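PDB 6DRU: glycosyl hydrolases family 31 family protein from Aspergillus niger, which hydrolyses xyloglucan oligosaccharides, releasing alpha-xylose from the terminal glucose at their non-reducing end, as a family 31 glycoside hydrolase. Local coordinates for residues 302-305 against 306-309; 328-332 against 333-337. All coordinates share one frame; numbering follows the deposited sequence.

Contact 1 of 2, residues 302-305 against 306-309; sequences WPNV and AQMS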
ATOM      1  N   TRP A 302     -13.798  47.530  -4.476  1.00 61.15           N
ATOM      2  CA  TRP A 302     -14.588  47.475  -5.706  1.00 60.82           C
ATOM      3  C   TRP A 302     -16.049  47.718  -5.347  1.00 60.87           C
ATOM      4  O   TRP A 302     -16.884  46.809  -5.428  1.00 64.79           O
ATOM      5  CB  TRP A 302     -14.405  46.131  -6.414  1.00 55.35           C
ATOM      6  CG  TRP A 302     -12.970  45.707  -6.527  1.00 59.73           C
ATOM      7  CD1 TRP A 302     -12.242  45.020  -5.598  1.00 62.34           C
ATOM      8  CD2 TRP A 302     -12.088  45.945  -7.630  1.00 54.16           C
ATOM      9  NE1 TRP A 302     -10.963  44.815  -6.054  1.00 58.41           N
ATOM     10  CE2 TRP A 302     -10.842  45.372  -7.300  1.00 61.60           C
ATOM     11  CE3 TRP A 302     -12.229  46.585  -8.864  1.00 54.23           C
ATOM     12  CZ2 TRP A 302      -9.747  45.420  -8.160  1.00 61.43           C
ATOM     13  CZ3 TRP A 302     -11.141  46.631  -9.716  1.00 56.53           C
ATOM     14  CH2 TRP A 302      -9.916  46.053  -9.361  1.00 52.12           C
ATOM     15  N   PRO A 303     -16.393  48.951  -4.959  1.00 65.61           N
ATOM     16  CA  PRO A 303     -17.724  49.180  -4.367  1.00 61.64           C
ATOM     17  C   PRO A 303     -18.880  48.969  -5.328  1.00 58.70           C
ATOM     18  O   PRO A 303     -19.924  48.446  -4.921  1.00 82.48           O
ATOM     19  CB  PRO A 303     -17.642  50.637  -3.889  1.00 51.71           C
ATOM     20  CG  PRO A 303     -16.583  51.255  -4.740  1.00 65.03           C
ATOM     21  CD  PRO A 303     -15.577  50.175  -4.983  1.00 61.24           C
ATOM     22  N   ASN A 304     -18.733  49.358  -6.592  1.00 50.60           N
ATOM     23  CA  ASN A 304     -19.802  49.246  -7.584  1.00 63.76           C
ATOM     24  C   ASN A 304     -19.182  48.690  -8.862  1.00 65.76           C
ATOM     25  O   ASN A 304     -18.684  49.447  -9.700  1.00 76.42           O
ATOM     26  CB  ASN A 304     -20.470  50.600  -7.818  1.00 62.21           C
ATOM     27  CG  ASN A 304     -21.770  50.489  -8.590  1.00 81.27           C
ATOM     28  OD1 ASN A 304     -22.027  49.491  -9.265  1.00 75.08           O
ATOM     29  ND2 ASN A 304     -22.597  51.525  -8.501  1.00 93.36           N
ATOM     30  N   VAL A 305     -19.228  47.365  -9.022  1.00 56.35           N
ATOM     31  CA  VAL A 305     -18.522  46.750 -10.141  1.00 70.63           C
ATOM     32  C   VAL A 305     -19.355  46.777 -11.415  1.00 69.11           C
ATOM     33  O   VAL A 305     -18.793  46.706 -12.514  1.00 70.76           O
ATOM     34  CB  VAL A 305     -18.074  45.315  -9.799  1.00 64.34           C
ATOM     35  CG1 VAL A 305     -17.506  45.256  -8.383  1.00 65.89           C
ATOM     36  CG2 VAL A 305     -19.198  44.345  -9.961  1.00 61.90           C
ATOM     37  N   ALA A 306     -20.681  46.850 -11.304  1.00 66.81           N
ATOM     38  CA  ALA A 306     -21.499  47.023 -12.499  1.00 69.85           C
ATOM     39  C   ALA A 306     -21.256  48.387 -13.131  1.00 70.46           C
ATOM     40  O   ALA A 306     -21.265  48.522 -14.361  1.00 70.17           O
ATOM     41  CB  ALA A 306     -22.978  46.842 -12.162  1.00 66.14           C
ATOM     42  N   GLN A 307     -21.029  49.410 -12.302  1.00 76.68           N
ATOM     43  CA  GLN A 307     -20.684  50.730 -12.818  1.00 69.94           C
ATOM     44  C   GLN A 307     -19.276  50.760 -13.394  1.00 67.66           C
ATOM     45  O   GLN A 307     -19.026  51.466 -14.377  1.00 73.62           O
ATOM     46  CB  GLN A 307     -20.814  51.779 -11.715  1.00 75.60           C
ATOM     47  CG  GLN A 307     -20.690  53.210 -12.205  1.00 93.62           C
ATOM     48  CD  GLN A 307     -20.244  54.160 -11.112  1.00108.32           C
ATOM     49  OE1 GLN A 307     -20.530  53.947  -9.934  1.00 96.52           O
ATOM     50  NE2 GLN A 307     -19.526  55.211 -11.496  1.00119.87           N
ATOM     51  N   MET A 308     -18.349  50.004 -12.803  1.00 66.59           N
ATOM     52  CA  MET A 308     -16.982  49.981 -13.309  1.00 69.81           C
ATOM     53  C   MET A 308     -16.929  49.360 -14.698  1.00 66.52           C
ATOM     54  O   MET A 308     -16.293  49.904 -15.609  1.00 64.67           O
ATOM     55  CB  MET A 308     -16.076  49.219 -12.344  1.00 68.53           C
ATOM     56  CG  MET A 308     -14.639  49.090 -12.822  1.00 64.32           C
ATOM     57  SD  MET A 308     -13.669  47.938 -11.831  1.00 70.06           S
ATOM     58  CE  MET A 308     -14.515  46.399 -12.184  1.00 62.08           C
ATOM     59  N   SER A 309     -17.588  48.215 -14.877  1.00 65.89           N
ATOM     60  CA  SER A 309     -17.575  47.552 -16.175  1.00 62.39           C
ATOM     61  C   SER A 309     -18.284  48.391 -17.230  1.00 65.10           C
ATOM     62  O   SER A 309     -17.853  48.435 -18.389  1.00 69.61           O
ATOM     63  CB  SER A 309     -18.223  46.173 -16.061  1.00 67.92           C
ATOM     64  OG  SER A 309     -19.622  46.288 -15.869  1.00 73.18           O
TER

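Contact 2 of 2, residues 328-332 against 333-337; sequences VADDS and VNYAA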
ATOM      1  N   VAL A 328      -9.836  27.506  -1.123  1.00 64.26           N
ATOM      2  CA  VAL A 328     -10.849  27.940  -0.172  1.00 52.15           C
ATOM      3  C   VAL A 328     -10.241  27.911   1.221  1.00 49.74           C
ATOM      4  O   VAL A 328      -9.642  26.907   1.620  1.00 53.36           O
ATOM      5  CB  VAL A 328     -12.105  27.049  -0.226  1.00 39.54           C
ATOM      6  CG1 VAL A 328     -13.120  27.494   0.817  1.00 44.93           C
ATOM      7  CG2 VAL A 328     -12.714  27.067  -1.619  1.00 43.79           C
ATOM      8  N   ALA A 329     -10.399  29.006   1.956  1.00 51.73           N
ATOM      9  CA  ALA A 329      -9.909  29.121   3.320  1.00 60.25           C
ATOM     10  C   ALA A 329     -11.086  29.119   4.289  1.00 58.15           C
ATOM     11  O   ALA A 329     -12.248  29.262   3.895  1.00 61.75           O
ATOM     12  CB  ALA A 329      -9.063  30.388   3.492  1.00 49.17           C
ATOM     13  N   ASP A 330     -10.773  28.962   5.577  1.00 57.15           N
ATOM     14  CA  ASP A 330     -11.827  28.908   6.583  1.00 60.95           C
ATOM     15  C   ASP A 330     -12.522  30.250   6.766  1.00 66.00           C
ATOM     16  O   ASP A 330     -13.701  30.285   7.131  1.00 73.51           O
ATOM     17  CB  ASP A 330     -11.271  28.408   7.917  1.00 50.15           C
ATOM     18  CG  ASP A 330     -10.703  27.003   7.824  1.00 64.85           C
ATOM     19  OD1 ASP A 330     -10.066  26.553   8.800  1.00 65.29           O
ATOM     20  OD2 ASP A 330     -10.871  26.356   6.769  1.00 92.54           O
ATOM     21  N   ASP A 331     -11.822  31.361   6.523  1.00 60.14           N
ATOM     22  CA  ASP A 331     -12.454  32.667   6.674  1.00 51.07           C
ATOM     23  C   ASP A 331     -13.460  32.971   5.571  1.00 51.98           C
ATOM     24  O   ASP A 331     -14.168  33.979   5.667  1.00 58.44           O
ATOM     25  CB  ASP A 331     -11.395  33.773   6.729  1.00 58.99           C
ATOM     26  CG  ASP A 331     -10.321  33.614   5.668  1.00 84.84           C
ATOM     27  OD1 ASP A 331     -10.646  33.187   4.540  1.00113.30           O
ATOM     28  OD2 ASP A 331      -9.150  33.935   5.961  1.00 95.52           O
ATOM     29  N   SER A 332     -13.546  32.132   4.542  1.00 51.17           N
ATOM     30  CA  SER A 332     -14.454  32.394   3.438  1.00 54.18           C
ATOM     31  C   SER A 332     -15.906  32.297   3.892  1.00 53.20           C
ATOM     32  O   SER A 332     -16.264  31.478   4.744  1.00 62.30           O
ATOM     33  CB  SER A 332     -14.209  31.412   2.296  1.00 51.28           C
ATOM     34  OG  SER A 332     -15.122  31.636   1.237  1.00 60.86           O
ATOM     35  N   VAL A 333     -16.752  33.144   3.300  1.00 55.27           N
ATOM     36  CA  VAL A 333     -18.184  33.080   3.562  1.00 51.19           C
ATOM     37  C   VAL A 333     -18.800  31.804   3.007  1.00 58.31           C
ATOM     38  O   VAL A 333     -19.890  31.406   3.437  1.00 75.30           O
ATOM     39  CB  VAL A 333     -18.890  34.321   2.985  1.00 42.04           C
ATOM     40  CG1 VAL A 333     -18.190  35.584   3.451  1.00 52.71           C
ATOM     41  CG2 VAL A 333     -18.928  34.256   1.464  1.00 50.73           C
ATOM     42  N   ASN A 334     -18.130  31.145   2.064  1.00 45.36           N
ATOM     43  CA  ASN A 334     -18.615  29.905   1.479  1.00 62.07           C
ATOM     44  C   ASN A 334     -17.987  28.666   2.102  1.00 61.03           C
ATOM     45  O   ASN A 334     -18.324  27.550   1.693  1.00 62.46           O
ATOM     46  CB  ASN A 334     -18.360  29.903  -0.033  1.00 58.31           C
ATOM     47  CG  ASN A 334     -19.028  31.066  -0.741  1.00 59.44           C
ATOM     48  OD1 ASN A 334     -20.157  31.439  -0.422  1.00 58.41           O
ATOM     49  ND2 ASN A 334     -18.330  31.647  -1.709  1.00 62.30           N
ATOM     50  N   TYR A 335     -17.092  28.830   3.080  1.00 52.62           N
ATOM     51  CA  TYR A 335     -16.353  27.685   3.605  1.00 61.32           C
ATOM     52  C   TYR A 335     -17.279  26.652   4.237  1.00 68.98           C
ATOM     53  O   TYR A 335     -17.119  25.447   4.012  1.00 73.08           O
ATOM     54  CB  TYR A 335     -15.307  28.143   4.618  1.00 58.57           C
ATOM     55  CG  TYR A 335     -14.637  26.991   5.333  1.00 59.05           C
ATOM     56  CD1 TYR A 335     -13.869  26.069   4.634  1.00 62.18           C
ATOM     57  CD2 TYR A 335     -14.779  26.819   6.703  1.00 63.42           C
ATOM     58  CE1 TYR A 335     -13.256  25.011   5.281  1.00 62.35           C
ATOM     59  CE2 TYR A 335     -14.169  25.763   7.359  1.00 51.91           C
ATOM     60  CZ  TYR A 335     -13.410  24.864   6.643  1.00 61.67           C
ATOM     61  OH  TYR A 335     -12.799  23.812   7.287  1.00 55.61           O
ATOM     62  N   ALA A 336     -18.250  27.101   5.037  1.00 64.93           N
ATOM     63  CA  ALA A 336     -19.140  26.158   5.707  1.00 49.75           C
ATOM     64  C   ALA A 336     -19.988  25.385   4.704  1.00 52.18           C
ATOM     65  O   ALA A 336     -20.146  24.165   4.826  1.00 53.35           O
ATOM     66  CB  ALA A 336     -20.027  26.898   6.707  1.00 47.16           C
ATOM     67  N   ALA A 337     -20.537  26.076   3.703  1.00 54.80           N
ATOM     68  CA  ALA A 337     -21.367  25.403   2.708  1.00 51.96           C
ATOM     69  C   ALA A 337     -20.543  24.451   1.850  1.00 59.93           C
ATOM     70  O   ALA A 337     -20.986  23.335   1.552  1.00 58.66           O
ATOM     71  CB  ALA A 337     -22.080  26.434   1.835  1.00 56.76           C
TER

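Contact 1 of 2, residues 302-305 against 306-309
The six-membered ring of Trp302 meets Met308 at its edge, where SD lies near the ring plane, 3.5 Å from Trp302 CZ3. From the ring centroid the Met308 sulfur is 4.7 Å away and 84° off the normal. This is a Met-aromatic contact of the edge-on kind, and neither ring face is used in it. Met308 reaches the edge because its CG stands anti to the backbone N (chi1 177°) and the chain bends only at its end, which also leaves CE 4.4 Å from Val305 CB. The other flat groups are the amides of Asn304 and Gln307, turned nearly perpendicular; Asn304 CG lies 3.5 Å from Gln307 CB. Asn304 is the N-cap of helix 305-316: its OD1 accepts from Gln307 N at 3.2 Å, the donor standing well above the carbonyl plane. The helical bonds Met308 N to Asn304 O and Ser309 N to Val305 O follow. Helix 262-274 packs against Trp302, and its Gln262 accepts from Asn304 N through OE1. The helix start thus combines two kinds of contact, a polar cap that occupies a first-turn N-H and a buried sulfur-aromatic contact that joins the preceding loop to the helix.

Contact 2 of 2, residues 328-332 against 333-337
Asp330 and Tyr335 lie side by side and point the same way, the aspartate stretched along one face of the ring. Asp330 CA sits over that face, 3.8 Å from the centroid and 19° off the normal, a CH-pi contact. Farther along, Asp330 OD2 stands above the ring, offset toward its rim near CZ, with carboxylate and ring planes 33° apart. The angle from OD2 to Tyr335 OH is poor for a hydrogen bond; the hydroxyl pairs instead with Gln411 of a second subunit, another copy of the protein, while OD2 has a weak bond to Tyr361 of that subunit. Val328 approaches the ring at its edge, CG1 being 4.1 Å from Tyr335 CD1. The tyrosine is directed back toward the preceding turn by its first torsion, which sets CG anti to the backbone N (chi1 172°). Two consecutive type I turns, Ala329 to Ser332 and Ser332 to Tyr335, bring the chain round. In the second, Ser332 O accepts from Tyr335 N at 3.2 Å, and Ser332 OG caps Asn334 N while also bonding to Asp294. The entry to helix 335-340 thus has a side-chain cap and a turn bond at Ser332. An anionic oxygen over a ring face would not be favourable in itself, so the CH-pi contact and the weak intersubunit bond probably matter to its placing.

Overall arrangement
Both contacts lie in the family 31 TIM-barrel domain, on the same side of the chain's centre and about 24 Å apart between centres, without touching. Each illustrates how a loop passes into a helix. They open different helices, 305-316 and 335-340, but both involve strand 319-328: Met308 and Ser309 of contact 1 pack on its Met320, and contact 2 leaves its end. Both centres lie far out, about 33 and 31 Å from the centre of the chain. Contact 1 is partly buried, with Pro303 touching a mannose; contact 2 is buried and also met by another copy of the protein. Apolar interior packing in contact 1 contrasts with polar groups reaching a second subunit in contact 2.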